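Local atomic coordinates of epsin 1 (Danio rerio, PDB entry 5LP0), a protein that probably binds membranes rich in phosphatidylinositol 4,5-bisphosphate, modifies their curvature and helps clathrin-coated invaginations form during receptor-mediated endocytosis. Residues 6-11 / 42-47; 29-34 / 70-75; 36-41 / 77-82; 64-69 / 113-118. All blocks are in the same frame, centred on the assembly; numbering follows the deposited sequence.

The four contacts join non-consecutive helices of the all-helical ENTH domain. Interactions 1 and 3 share helix 38-51, and interactions 2 and 4 share helix 59-75. Interactions 2 and 3 are the closest neighbours, with centres about 9 Å apart. Interaction 1 reaches interaction 2 through a salt bridge, Lys11 NZ to Glu30 OE1 at 2.6 Å, and meets interaction 4, about 18 Å away between centres, where Met45 touches Met69. The probable phosphoinositide site, inferred from a close relative, includes Arg13, Asn18, Arg51 and His61. Interaction 1 borders it: the nearest side-chain atoms of Glu9 and Arg13 are about 3 Å apart, in a salt bridge. Interaction 3 is remote from it.

Interaction 1 of 4, residues 6-11 / 42-47; sequences SEAEIK and SEIMSM
Ser6 and Glu43 join the start of helix 8-15 to the flank of helix 38-51 through one short hydrogen bond, Ser6 OG to Glu43 OE1 at 2.7 Å. The carboxylate is approached on its syn side, 22° out of its plane. The same serine oxygen accepts from the backbone N of Ala8 at 3.1 Å, forming an ST turn at the helix entrance. Packing is tight at the buried methyl of Ala8, where Ala8 CB sits 3.4 Å from Glu43 OE1 and 3.9 Å from Ile44 CG1. An alanine in place of Glu43 would remove the carboxylate, which would probably leave the Ser6 hydroxyl without this acceptor and open a gap beside the Ala8 methyl. The solvent side is looser, with Ser6 exposed and Glu43 and Glu9 partly so. Met47 CG stands anti to its backbone N (chi1 -166°), and bends further out bring SD to 3.6 Å from Glu9 OE2, the two chains crossing at about a right angle. That carboxylate is salt-bridged to Arg13, which probably takes part in binding phosphoinositide. On the buried side Ile44 packs on Ile31 and Leu34 of helix 25-34 and on Leu72 of helix 59-75.

Interaction 2 of 4, residues 29-34 / 70-75; sequences SEIADL and EYLIKT
Ala32 is the small residue on which Tyr71 and Leu72 converge. Its methyl lies at the edge of the tyrosine ring, with Ala32 CB 3.9 Å from Tyr71 CE2, while Leu72 CD2 comes in against the backbone, 3.6 Å from Ala32 N. One turn earlier, the phenol oxygen rests against the serine carbons, Tyr71 OH being 3.5 Å from Ser29 CB. On the more deeply buried side, Ile31 CG2 meets Leu72 CD2 at 3.8 Å. Ala32 sits at the crossing, where segments 29-34 and 70-75 pass at -53° within the stacked helices of the ENTH domain, their axes 9.5 Å apart at closest approach. Tyr71 reaches the crossing because its CG stands anti to the backbone N (chi1 -176°). Thr75 OG1 lies over the centre of its ring, 3.6 Å above the plane, and is tied to Tyr71 O by a hydrogen bond of 2.6 Å. An alanine at Tyr71 is likely to open a gap beside Ser29 and Ala32 and to take away the ring under the threonine hydroxyl. Farther out, Val80 of helix 78-86 packs on Leu72, and helix 125-139 packs on Thr75 through Ala135 and Lys139, the latter also salt-bridged to Asp33.

Interaction 3 of 4, residues 36-41 / 77-82; sequences YNVVAF and SERVAQ
Ser77 and Arg79 meet Tyr36 and Phe41 where two helices begin, each with a side-chain N-cap: Asn37 OD1 accepts from Ala40 N at the head of helix 38-51, and Ser77 OG from Arg79 N at the head of helix 78-86. Ser77 comes first and lies over a face of the Tyr36 ring. Its CB makes a CH-pi contact 4.0 Å from the ring centroid, and its backbone N sits 3.4 Å above the ring plane toward the rim. The same backbone N is hydrogen-bonded to Thr35 OG1, a second tie to the loop before helix 38-51. Arg79 follows with a cation-pi contact: Arg79 CZ stands 4.1 Å from the centroid of the Phe41 ring, over its face, with the guanidinium and ring planes inclined by 36°. The bend at chi3 (65°) folds the chain back so that the guanidinium covers the ring, bringing Arg79 NH1 to 3.3 Å from Phe41 CD2. A water at the guanidinium edge donates to Val38 O and accepts a weak bond from NH1, linking the arginine to the first turn of helix 38-51. Val80 follows at the ring edge, its backbone N and CA near the ring plane, and Val80 CG2 lies 3.8 Å from Phe41 CE1.

Interaction 4 of 4, residues 64-69 / 113-118; sequences KAMTLM and EKAKQL
Met66 and Lys114 slide past each other in opposite directions, the methionine leaving helix 59-75 as the lysine leaves helix 108-122. The methionine turns CG anti to its own carbonyl carbon, stays extended at the next bond, and bends at the last. This route lays SD against the backbone of the facing helix, 3.6 Å from Ala115 N, and curls the methyl back over the lysine stem, with Met66 CE 3.8 Å from Lys114 CB. The methylene next to the methionine backbone meets the lysine further out: Met66 CB is 3.6 Å from Lys114 CD. Leu118 flanks the same chain, its CD2 4.1 Å from Met66 CG.

Lys114 leaves its helix extended and then kinks twice, at chi3 (-80°) and chi4 (-70°). The bends carry the ammonium round to Thr67, where NZ donates a weak hydrogen bond of 3.2 Å to Thr67 OG1. A water accepts from Lys114 NZ at 3.1 Å and passes a weak bond on to Met66 O, and Tyr63 adds a cation-pi contact. The threonine hydroxyl, placed beside its own backbone N, is also weakly bonded to Tyr63 O.

Segments 64-69 and 113-118 run roughly parallel, 23° apart, with axes 10.2 Å apart at closest approach, and are joined by an apolar layer that Leu94 continues beyond Met66 and Ala115. At its polar margin, the lysine contributes its methylenes to that layer, and its charge is probably spread over a hydroxyl, a water and an aromatic ring, with the Glu70 carboxylate nearby but not closely bonded.

Interaction 1 of 4, residues 6-11 / 42-47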
loop_
_atom_site.group_PDB
_atom_site.type_symbol
_atom_site.label_atom_id
_atom_site.label_comp_id
_atom_site.label_asym_id
_atom_site.label_seq_id
_atom_site.Cartn_x
_atom_site.Cartn_y
_atom_site.Cartn_z
ATOM N N SER A 6 10.930 16.275 -6.117
ATOM C CA SER A 6 10.023 15.214 -5.711
ATOM C C SER A 6 10.356 14.646 -4.343
ATOM O O SER A 6 11.523 14.388 -4.023
ATOM C CB SER A 6 10.046 14.063 -6.715
ATOM O OG SER A 6 9.205 13.031 -6.242
ATOM N N GLU A 7 9.326 14.458 -3.537
ATOM C CA GLU A 7 9.504 13.745 -2.293
ATOM C C GLU A 7 8.595 12.526 -2.251
ATOM O O GLU A 7 8.243 12.054 -1.177
ATOM C CB GLU A 7 9.248 14.674 -1.105
ATOM C CG GLU A 7 10.375 15.695 -0.931
ATOM C CD GLU A 7 10.206 16.604 0.268
ATOM O OE1 GLU A 7 9.049 16.914 0.632
ATOM O OE2 GLU A 7 11.243 17.016 0.835
ATOM N N ALA A 8 8.219 12.030 -3.423
ATOM C CA ALA A 8 7.292 10.907 -3.519
ATOM C C ALA A 8 7.797 9.652 -2.809
ATOM O O ALA A 8 7.055 9.040 -2.054
ATOM C CB ALA A 8 6.968 10.618 -4.978
ATOM N N GLU A 9 9.040 9.271 -3.074
ATOM C CA GLU A 9 9.612 8.071 -2.495
ATOM C C GLU A 9 9.703 8.238 -0.991
ATOM O O GLU A 9 9.365 7.330 -0.237
ATOM C CB GLU A 9 10.983 7.748 -3.091
ATOM C CG GLU A 9 11.640 6.555 -2.418
ATOM C CD GLU A 9 13.002 6.205 -2.981
ATOM O OE1 GLU A 9 13.435 6.812 -3.980
ATOM O OE2 GLU A 9 13.652 5.323 -2.386
ATOM N N ILE A 10 10.144 9.403 -0.553
ATOM C CA ILE A 10 10.233 9.692 0.865
ATOM C C ILE A 10 8.861 9.613 1.554
ATOM O O ILE A 10 8.760 9.063 2.646
ATOM C CB ILE A 10 10.936 11.053 1.077
ATOM C CG1 ILE A 10 12.428 10.864 0.786
ATOM C CG2 ILE A 10 10.731 11.563 2.483
ATOM C CD1 ILE A 10 13.167 12.149 0.548
ATOM N N LYS A 11 7.811 10.137 0.919
ATOM C CA LYS A 11 6.477 10.080 1.513
ATOM C C LYS A 11 6.013 8.626 1.670
ATOM O O LYS A 11 5.425 8.252 2.684
ATOM C CB LYS A 11 5.483 10.880 0.660
ATOM C CG LYS A 11 5.631 12.382 0.853
ATOM C CD LYS A 11 4.709 13.167 -0.062
ATOM C CE LYS A 11 4.822 14.675 0.145
ATOM N NZ LYS A 11 4.524 15.076 1.558
ATOM N N SER A 42 5.571 6.336 -10.851
ATOM C CA SER A 42 6.612 5.322 -10.892
ATOM C C SER A 42 7.429 5.244 -9.600
ATOM O O SER A 42 7.767 4.130 -9.137
ATOM C CB SER A 42 7.519 5.526 -12.079
ATOM O OG SER A 42 6.856 5.063 -13.226
ATOM N N GLU A 43 7.798 6.405 -9.061
ATOM C CA GLU A 43 8.541 6.442 -7.785
ATOM C C GLU A 43 7.740 5.797 -6.642
ATOM O O GLU A 43 8.282 5.029 -5.811
ATOM C CB GLU A 43 8.921 7.886 -7.427
ATOM C CG GLU A 43 9.902 8.546 -8.403
ATOM C CD GLU A 43 9.959 10.075 -8.272
ATOM O OE1 GLU A 43 9.053 10.677 -7.649
ATOM O OE2 GLU A 43 10.929 10.683 -8.795
ATOM N N ILE A 44 6.436 6.056 -6.616
ATOM C CA ILE A 44 5.570 5.633 -5.518
ATOM C C ILE A 44 5.429 4.128 -5.605
ATOM O O ILE A 44 5.677 3.414 -4.642
ATOM C CB ILE A 44 4.193 6.317 -5.621
ATOM C CG1 ILE A 44 4.323 7.763 -5.178
ATOM C CG2 ILE A 44 3.114 5.571 -4.764
ATOM C CD1 ILE A 44 3.164 8.643 -5.600
ATOM N N MET A 45 5.104 3.624 -6.768
ATOM C CA MET A 45 4.803 2.225 -6.915
ATOM C C MET A 45 6.054 1.402 -6.676
ATOM O O MET A 45 5.995 0.358 -6.013
ATOM C CB MET A 45 4.218 1.940 -8.285
ATOM C CG MET A 45 2.838 2.555 -8.452
ATOM S SD MET A 45 1.533 2.024 -7.305
ATOM C CE MET A 45 1.204 0.362 -7.912
ATOM N N SER A 46 7.204 1.866 -7.141
ATOM C CA SER A 46 8.422 1.107 -6.930
ATOM C C SER A 46 8.665 0.952 -5.431
ATOM O O SER A 46 8.982 -0.162 -4.950
ATOM C CB SER A 46 9.606 1.815 -7.591
ATOM O OG SER A 46 10.789 1.116 -7.288
ATOM N N MET A 47 8.540 2.055 -4.694
ATOM C CA MET A 47 8.769 2.008 -3.257
ATOM C C MET A 47 7.743 1.129 -2.539
ATOM O O MET A 47 8.074 0.410 -1.600
ATOM C CB MET A 47 8.802 3.422 -2.677
ATOM C CG MET A 47 9.362 3.458 -1.256
ATOM S SD MET A 47 11.118 2.980 -1.206
ATOM C CE MET A 47 11.131 1.651 -0.004
#

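Interaction 2 of 4, residues 29-34 / 70-75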
loop_
_atom_site.group_PDB
_atom_site.type_symbol
_atom_site.label_atom_id
_atom_site.label_comp_id
_atom_site.label_asym_id
_atom_site.label_seq_id
_atom_site.Cartn_x
_atom_site.Cartn_y
_atom_site.Cartn_z
ATOM N N SER A 29 -3.380 10.736 1.502
ATOM C CA SER A 29 -4.074 11.542 0.507
ATOM C C SER A 29 -3.085 12.262 -0.407
ATOM O O SER A 29 -3.301 12.351 -1.605
ATOM C CB SER A 29 -4.998 12.549 1.185
ATOM O OG SER A 29 -5.694 13.315 0.216
ATOM N N GLU A 30 -2.007 12.780 0.163
ATOM C CA GLU A 30 -0.962 13.403 -0.643
ATOM C C GLU A 30 -0.384 12.423 -1.683
ATOM O O GLU A 30 -0.193 12.767 -2.848
ATOM C CB GLU A 30 0.155 13.948 0.248
ATOM C CG GLU A 30 -0.271 15.093 1.140
ATOM C CD GLU A 30 0.748 15.415 2.225
ATOM O OE1 GLU A 30 1.945 15.117 2.035
ATOM O OE2 GLU A 30 0.346 15.962 3.274
ATOM N N ILE A 31 -0.089 11.204 -1.237
ATOM C CA ILE A 31 0.459 10.173 -2.115
ATOM C C ILE A 31 -0.572 9.843 -3.216
ATOM O O ILE A 31 -0.212 9.725 -4.387
ATOM C CB ILE A 31 0.896 8.925 -1.323
ATOM C CG1 ILE A 31 1.994 9.304 -0.304
ATOM C CG2 ILE A 31 1.420 7.850 -2.263
ATOM C CD1 ILE A 31 2.272 8.236 0.724
ATOM N N ALA A 32 -1.859 9.769 -2.858
ATOM C CA ALA A 32 -2.892 9.490 -3.838
ATOM C C ALA A 32 -2.921 10.578 -4.915
ATOM O O ALA A 32 -2.995 10.259 -6.093
ATOM C CB ALA A 32 -4.257 9.379 -3.178
ATOM N N ASP A 33 -2.850 11.859 -4.535
ATOM C CA ASP A 33 -2.805 12.912 -5.544
ATOM C C ASP A 33 -1.583 12.753 -6.454
ATOM O O ASP A 33 -1.684 12.934 -7.663
ATOM C CB ASP A 33 -2.760 14.302 -4.900
ATOM C CG ASP A 33 -4.096 14.738 -4.347
ATOM O OD1 ASP A 33 -5.142 14.275 -4.857
ATOM O OD2 ASP A 33 -4.092 15.545 -3.398
ATOM N N LEU A 34 -0.434 12.396 -5.864
ATOM C CA LEU A 34 0.792 12.213 -6.643
ATOM C C LEU A 34 0.705 11.048 -7.629
ATOM O O LEU A 34 1.434 11.018 -8.618
ATOM C CB LEU A 34 2.019 12.061 -5.733
ATOM C CG LEU A 34 2.466 13.359 -5.045
ATOM C CD1 LEU A 34 3.447 13.061 -3.940
ATOM C CD2 LEU A 34 3.082 14.338 -6.046
ATOM N N GLU A 70 -3.900 -0.346 -0.633
ATOM C CA GLU A 70 -5.349 -0.362 -0.661
ATOM C C GLU A 70 -5.914 1.050 -0.821
ATOM O O GLU A 70 -6.818 1.302 -1.637
ATOM C CB GLU A 70 -5.885 -0.988 0.615
ATOM C CG GLU A 70 -7.406 -1.001 0.660
ATOM C CD GLU A 70 -7.940 -1.643 1.912
ATOM O OE1 GLU A 70 -7.180 -1.813 2.891
ATOM O OE2 GLU A 70 -9.135 -1.993 1.915
ATOM N N TYR A 71 -5.399 1.976 -0.031
ATOM C CA TYR A 71 -5.847 3.362 -0.108
ATOM C C TYR A 71 -5.616 3.937 -1.513
ATOM O O TYR A 71 -6.470 4.636 -2.059
ATOM C CB TYR A 71 -5.110 4.201 0.930
ATOM C CG TYR A 71 -5.577 5.640 0.982
ATOM C CD1 TYR A 71 -6.567 6.021 1.852
ATOM C CD2 TYR A 71 -5.025 6.607 0.159
ATOM C CE1 TYR A 71 -6.984 7.324 1.929
ATOM C CE2 TYR A 71 -5.458 7.923 0.206
ATOM C CZ TYR A 71 -6.447 8.269 1.087
ATOM O OH TYR A 71 -6.890 9.565 1.159
ATOM N N LEU A 72 -4.468 3.651 -2.121
ATOM C CA LEU A 72 -4.162 4.169 -3.454
ATOM C C LEU A 72 -4.997 3.507 -4.549
ATOM O O LEU A 72 -5.397 4.146 -5.526
ATOM C CB LEU A 72 -2.677 3.963 -3.730
ATOM C CG LEU A 72 -1.685 4.684 -2.822
ATOM C CD1 LEU A 72 -0.248 4.378 -3.273
ATOM C CD2 LEU A 72 -1.926 6.200 -2.781
ATOM N N ILE A 73 -5.275 2.224 -4.402
ATOM C CA ILE A 73 -6.168 1.518 -5.314
ATOM C C ILE A 73 -7.544 2.189 -5.331
ATOM O O ILE A 73 -8.129 2.386 -6.408
ATOM C CB ILE A 73 -6.320 0.039 -4.885
ATOM C CG1 ILE A 73 -5.068 -0.762 -5.264
ATOM C CG2 ILE A 73 -7.572 -0.594 -5.479
ATOM C CD1 ILE A 73 -4.899 -2.059 -4.452
ATOM N N LYS A 74 -8.037 2.569 -4.162
ATOM C CA LYS A 74 -9.394 3.112 -4.032
ATOM C C LYS A 74 -9.471 4.619 -4.265
ATOM O O LYS A 74 -10.510 5.130 -4.680
ATOM C CB LYS A 74 -9.939 2.802 -2.642
ATOM C CG LYS A 74 -10.167 1.331 -2.365
ATOM C CD LYS A 74 -10.660 1.127 -0.952
ATOM C CE LYS A 74 -10.871 -0.338 -0.691
ATOM N NZ LYS A 74 -11.418 -0.584 0.681
ATOM N N THR A 75 -8.376 5.333 -4.033
ATOM C CA THR A 75 -8.407 6.794 -3.948
ATOM C C THR A 75 -7.515 7.507 -4.980
ATOM O O THR A 75 -7.683 8.709 -5.234
ATOM C CB THR A 75 -7.958 7.249 -2.548
ATOM O OG1 THR A 75 -8.431 6.314 -1.553
ATOM C CG2 THR A 75 -8.501 8.605 -2.248
#

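Interaction 3 of 4, residues 36-41 / 77-82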
loop_
_atom_site.group_PDB
_atom_site.type_symbol
_atom_site.label_atom_id
_atom_site.label_comp_id
_atom_site.label_asym_id
_atom_site.label_seq_id
_atom_site.Cartn_x
_atom_site.Cartn_y
_atom_site.Cartn_z
ATOM N N TYR A 36 -1.409 10.579 -9.808
ATOM C CA TYR A 36 -1.820 11.135 -11.096
ATOM C C TYR A 36 -0.673 11.813 -11.824
ATOM O O TYR A 36 -0.851 12.264 -12.937
ATOM C CB TYR A 36 -2.967 12.130 -10.920
ATOM C CG TYR A 36 -4.240 11.508 -10.433
ATOM C CD1 TYR A 36 -4.512 11.393 -9.078
ATOM C CD2 TYR A 36 -5.167 11.038 -11.335
ATOM C CE1 TYR A 36 -5.705 10.819 -8.642
ATOM C CE2 TYR A 36 -6.344 10.479 -10.922
ATOM C CZ TYR A 36 -6.607 10.380 -9.597
ATOM O OH TYR A 36 -7.796 9.799 -9.268
ATOM N N ASN A 37 0.477 11.924 -11.184
ATOM C CA ASN A 37 1.673 12.511 -11.783
ATOM C C ASN A 37 2.528 11.341 -12.267
ATOM O O ASN A 37 2.984 10.523 -11.458
ATOM C CB ASN A 37 2.383 13.335 -10.706
ATOM C CG ASN A 37 3.682 13.951 -11.167
ATOM O OD1 ASN A 37 4.562 13.282 -11.709
ATOM N ND2 ASN A 37 3.824 15.242 -10.904
ATOM N N VAL A 38 2.684 11.185 -13.568
ATOM C CA VAL A 38 3.247 9.952 -14.115
ATOM C C VAL A 38 4.674 9.645 -13.575
ATOM O O VAL A 38 5.029 8.491 -13.254
ATOM C CB VAL A 38 3.194 9.970 -15.669
ATOM C CG1 VAL A 38 4.164 10.992 -16.227
ATOM C CG2 VAL A 38 3.490 8.605 -16.215
ATOM N N VAL A 39 5.478 10.692 -13.423
ATOM C CA VAL A 39 6.817 10.542 -12.857
ATOM C C VAL A 39 6.761 10.063 -11.386
ATOM O O VAL A 39 7.419 9.072 -10.976
ATOM C CB VAL A 39 7.631 11.855 -12.991
ATOM C CG1 VAL A 39 8.961 11.730 -12.270
ATOM C CG2 VAL A 39 7.849 12.196 -14.465
ATOM N N ALA A 40 5.942 10.759 -10.605
ATOM C CA ALA A 40 5.753 10.392 -9.198
ATOM C C ALA A 40 5.137 9.011 -9.062
ATOM O O ALA A 40 5.529 8.265 -8.157
ATOM C CB ALA A 40 4.916 11.417 -8.471
ATOM N N PHE A 41 4.227 8.636 -9.945
ATOM C CA PHE A 41 3.565 7.333 -9.900
ATOM C C PHE A 41 4.620 6.245 -9.924
ATOM O O PHE A 41 4.558 5.297 -9.143
ATOM C CB PHE A 41 2.634 7.177 -11.091
ATOM C CG PHE A 41 2.048 5.805 -11.236
ATOM C CD1 PHE A 41 0.815 5.486 -10.676
ATOM C CD2 PHE A 41 2.711 4.844 -11.963
ATOM C CE1 PHE A 41 0.264 4.219 -10.832
ATOM C CE2 PHE A 41 2.180 3.571 -12.110
ATOM C CZ PHE A 41 0.971 3.242 -11.530
ATOM N N SER A 77 -5.025 7.345 -8.806
ATOM C CA SER A 77 -5.203 7.064 -10.228
ATOM C C SER A 77 -5.604 5.609 -10.464
ATOM O O SER A 77 -5.158 4.705 -9.751
ATOM C CB SER A 77 -3.891 7.341 -10.963
ATOM O OG SER A 77 -3.939 6.852 -12.291
ATOM N N GLU A 78 -6.461 5.376 -11.451
ATOM C CA GLU A 78 -6.865 4.025 -11.789
ATOM C C GLU A 78 -5.691 3.183 -12.291
ATOM O O GLU A 78 -5.780 1.961 -12.328
ATOM C CB GLU A 78 -8.053 4.042 -12.768
ATOM C CG GLU A 78 -9.328 4.599 -12.115
ATOM C CD GLU A 78 -10.587 4.447 -12.952
ATOM O OE1 GLU A 78 -10.500 4.277 -14.190
ATOM O OE2 GLU A 78 -11.672 4.494 -12.352
ATOM N N ARG A 79 -4.580 3.844 -12.630
ATOM C CA ARG A 79 -3.348 3.146 -12.999
ATOM C C ARG A 79 -2.794 2.337 -11.837
ATOM O O ARG A 79 -2.070 1.380 -12.053
ATOM C CB ARG A 79 -2.271 4.132 -13.464
ATOM C CG ARG A 79 -2.588 4.874 -14.769
ATOM C CD ARG A 79 -1.374 5.675 -15.309
ATOM N NE ARG A 79 -0.283 4.775 -15.689
ATOM C CZ ARG A 79 1.003 4.970 -15.399
ATOM N NH1 ARG A 79 1.393 6.047 -14.730
ATOM N NH2 ARG A 79 1.910 4.082 -15.783
ATOM N N VAL A 80 -3.117 2.737 -10.615
ATOM C CA VAL A 80 -2.661 1.993 -9.436
ATOM C C VAL A 80 -3.257 0.579 -9.437
ATOM O O VAL A 80 -2.521 -0.424 -9.386
ATOM C CB VAL A 80 -3.014 2.707 -8.114
ATOM C CG1 VAL A 80 -2.575 1.829 -6.907
ATOM C CG2 VAL A 80 -2.345 4.083 -8.030
ATOM N N ALA A 81 -4.587 0.492 -9.496
ATOM C CA ALA A 81 -5.261 -0.808 -9.475
ATOM C C ALA A 81 -4.821 -1.650 -10.673
ATOM O O ALA A 81 -4.654 -2.861 -10.583
ATOM C CB ALA A 81 -6.789 -0.629 -9.447
ATOM N N GLN A 82 -4.641 -1.007 -11.816
ATOM C CA GLN A 82 -4.214 -1.726 -12.993
ATOM C C GLN A 82 -2.853 -2.360 -12.787
ATOM O O GLN A 82 -2.659 -3.530 -13.127
ATOM C CB GLN A 82 -4.136 -0.783 -14.199
ATOM C CG GLN A 82 -4.169 -1.510 -15.534
ATOM C CD GLN A 82 -2.845 -2.145 -15.935
ATOM O OE1 GLN A 82 -1.771 -1.785 -15.426
ATOM N NE2 GLN A 82 -2.916 -3.098 -16.878
HETATM O O HOH W 1 4.693 6.203 -14.683
#

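Interaction 4 of 4, residues 64-69 / 113-118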
loop_
_atom_site.group_PDB
_atom_site.type_symbol
_atom_site.label_atom_id
_atom_site.label_comp_id
_atom_site.label_asym_id
_atom_site.label_seq_id
_atom_site.Cartn_x
_atom_site.Cartn_y
_atom_site.Cartn_z
ATOM N N LYS A 64 1.881 -2.152 6.503
ATOM C CA LYS A 64 1.547 -0.754 6.204
ATOM C C LYS A 64 1.570 -0.443 4.694
ATOM O O LYS A 64 0.768 0.365 4.208
ATOM C CB LYS A 64 2.447 0.194 7.002
ATOM C CG LYS A 64 2.123 0.159 8.502
ATOM C CD LYS A 64 3.145 0.860 9.405
ATOM C CE LYS A 64 3.030 2.371 9.284
ATOM N NZ LYS A 64 4.048 3.030 10.156
ATOM N N ALA A 65 2.451 -1.097 3.953
ATOM C CA ALA A 65 2.449 -0.953 2.495
ATOM C C ALA A 65 1.156 -1.490 1.919
ATOM O O ALA A 65 0.657 -0.933 0.929
ATOM C CB ALA A 65 3.659 -1.641 1.864
ATOM N N MET A 66 0.545 -2.496 2.550
ATOM C CA MET A 66 -0.719 -3.017 2.008
ATOM C C MET A 66 -1.836 -2.028 2.347
ATOM O O MET A 66 -2.726 -1.792 1.523
ATOM C CB MET A 66 -1.078 -4.402 2.549
ATOM C CG MET A 66 -0.320 -5.528 1.879
ATOM S SD MET A 66 -0.968 -7.155 2.302
ATOM C CE MET A 66 -0.329 -7.226 3.972
ATOM N N THR A 67 -1.789 -1.416 3.529
ATOM C CA THR A 67 -2.760 -0.380 3.873
ATOM C C THR A 67 -2.648 0.781 2.893
ATOM O O THR A 67 -3.647 1.260 2.368
ATOM C CB THR A 67 -2.544 0.091 5.278
ATOM O OG1 THR A 67 -2.749 -1.028 6.147
ATOM C CG2 THR A 67 -3.527 1.209 5.633
ATOM N N LEU A 68 -1.421 1.194 2.593
ATOM C CA LEU A 68 -1.217 2.267 1.634
ATOM C C LEU A 68 -1.678 1.838 0.238
ATOM O O LEU A 68 -2.391 2.588 -0.443
ATOM C CB LEU A 68 0.241 2.700 1.631
ATOM C CG LEU A 68 0.580 3.730 0.555
ATOM C CD1 LEU A 68 -0.195 5.027 0.789
ATOM C CD2 LEU A 68 2.066 4.005 0.541
ATOM N N MET A 69 -1.300 0.653 -0.210
ATOM C CA MET A 69 -1.689 0.213 -1.534
ATOM C C MET A 69 -3.208 0.165 -1.643
ATOM O O MET A 69 -3.761 0.619 -2.652
ATOM C CB MET A 69 -1.082 -1.142 -1.890
ATOM C CG MET A 69 -1.225 -1.453 -3.383
ATOM S SD MET A 69 -0.222 -0.345 -4.448
ATOM C CE MET A 69 1.205 -1.380 -4.736
ATOM N N GLU A 113 -3.911 -12.058 6.614
ATOM C CA GLU A 113 -5.320 -11.700 6.489
ATOM C C GLU A 113 -5.526 -10.450 5.630
ATOM O O GLU A 113 -6.425 -10.427 4.793
ATOM C CB GLU A 113 -5.943 -11.509 7.878
ATOM C CG GLU A 113 -7.373 -10.994 7.857
ATOM C CD GLU A 113 -8.374 -12.006 7.345
ATOM O OE1 GLU A 113 -8.007 -13.180 7.138
ATOM O OE2 GLU A 113 -9.546 -11.605 7.155
ATOM N N LYS A 114 -4.684 -9.427 5.827
ATOM C CA LYS A 114 -4.756 -8.218 5.019
ATOM C C LYS A 114 -4.506 -8.550 3.543
ATOM O O LYS A 114 -5.204 -8.042 2.674
ATOM C CB LYS A 114 -3.790 -7.159 5.564
ATOM C CG LYS A 114 -3.846 -5.825 4.829
ATOM C CD LYS A 114 -3.038 -4.726 5.532
ATOM C CE LYS A 114 -3.811 -4.127 6.690
ATOM N NZ LYS A 114 -4.980 -3.311 6.263
ATOM N N ALA A 115 -3.534 -9.418 3.258
ATOM C CA ALA A 115 -3.263 -9.859 1.898
ATOM C C ALA A 115 -4.477 -10.577 1.297
ATOM O O ALA A 115 -4.842 -10.339 0.158
ATOM C CB ALA A 115 -2.041 -10.765 1.854
ATOM N N LYS A 116 -5.091 -11.476 2.057
ATOM C CA LYS A 116 -6.267 -12.201 1.588
ATOM C C LYS A 116 -7.333 -11.218 1.117
ATOM O O LYS A 116 -7.912 -11.373 0.016
ATOM C CB LYS A 116 -6.815 -13.059 2.725
ATOM C CG LYS A 116 -8.070 -13.826 2.396
ATOM C CD LYS A 116 -8.618 -14.564 3.607
ATOM C CE LYS A 116 -9.885 -15.299 3.242
ATOM N NZ LYS A 116 -10.264 -16.251 4.314
ATOM N N GLN A 117 -7.621 -10.218 1.960
ATOM C CA GLN A 117 -8.657 -9.239 1.627
ATOM C C GLN A 117 -8.295 -8.362 0.433
ATOM O O GLN A 117 -9.167 -8.004 -0.370
ATOM C CB GLN A 117 -9.016 -8.379 2.845
ATOM C CG GLN A 117 -9.437 -9.201 4.057
ATOM C CD GLN A 117 -10.664 -10.055 3.837
ATOM O OE1 GLN A 117 -11.454 -9.838 2.917
ATOM N NE2 GLN A 117 -10.872 -10.988 4.736
ATOM N N LEU A 118 -7.022 -8.012 0.309
ATOM C CA LEU A 118 -6.606 -7.160 -0.782
ATOM C C LEU A 118 -6.682 -7.918 -2.098
ATOM O O LEU A 118 -7.043 -7.356 -3.117
ATOM C CB LEU A 118 -5.199 -6.603 -0.513
ATOM C CG LEU A 118 -4.555 -5.651 -1.516
ATOM C CD1 LEU A 118 -5.496 -4.507 -1.781
ATOM C CD2 LEU A 118 -3.217 -5.131 -1.005
HETATM O O HOH W 2 -5.051 -3.171 3.147
#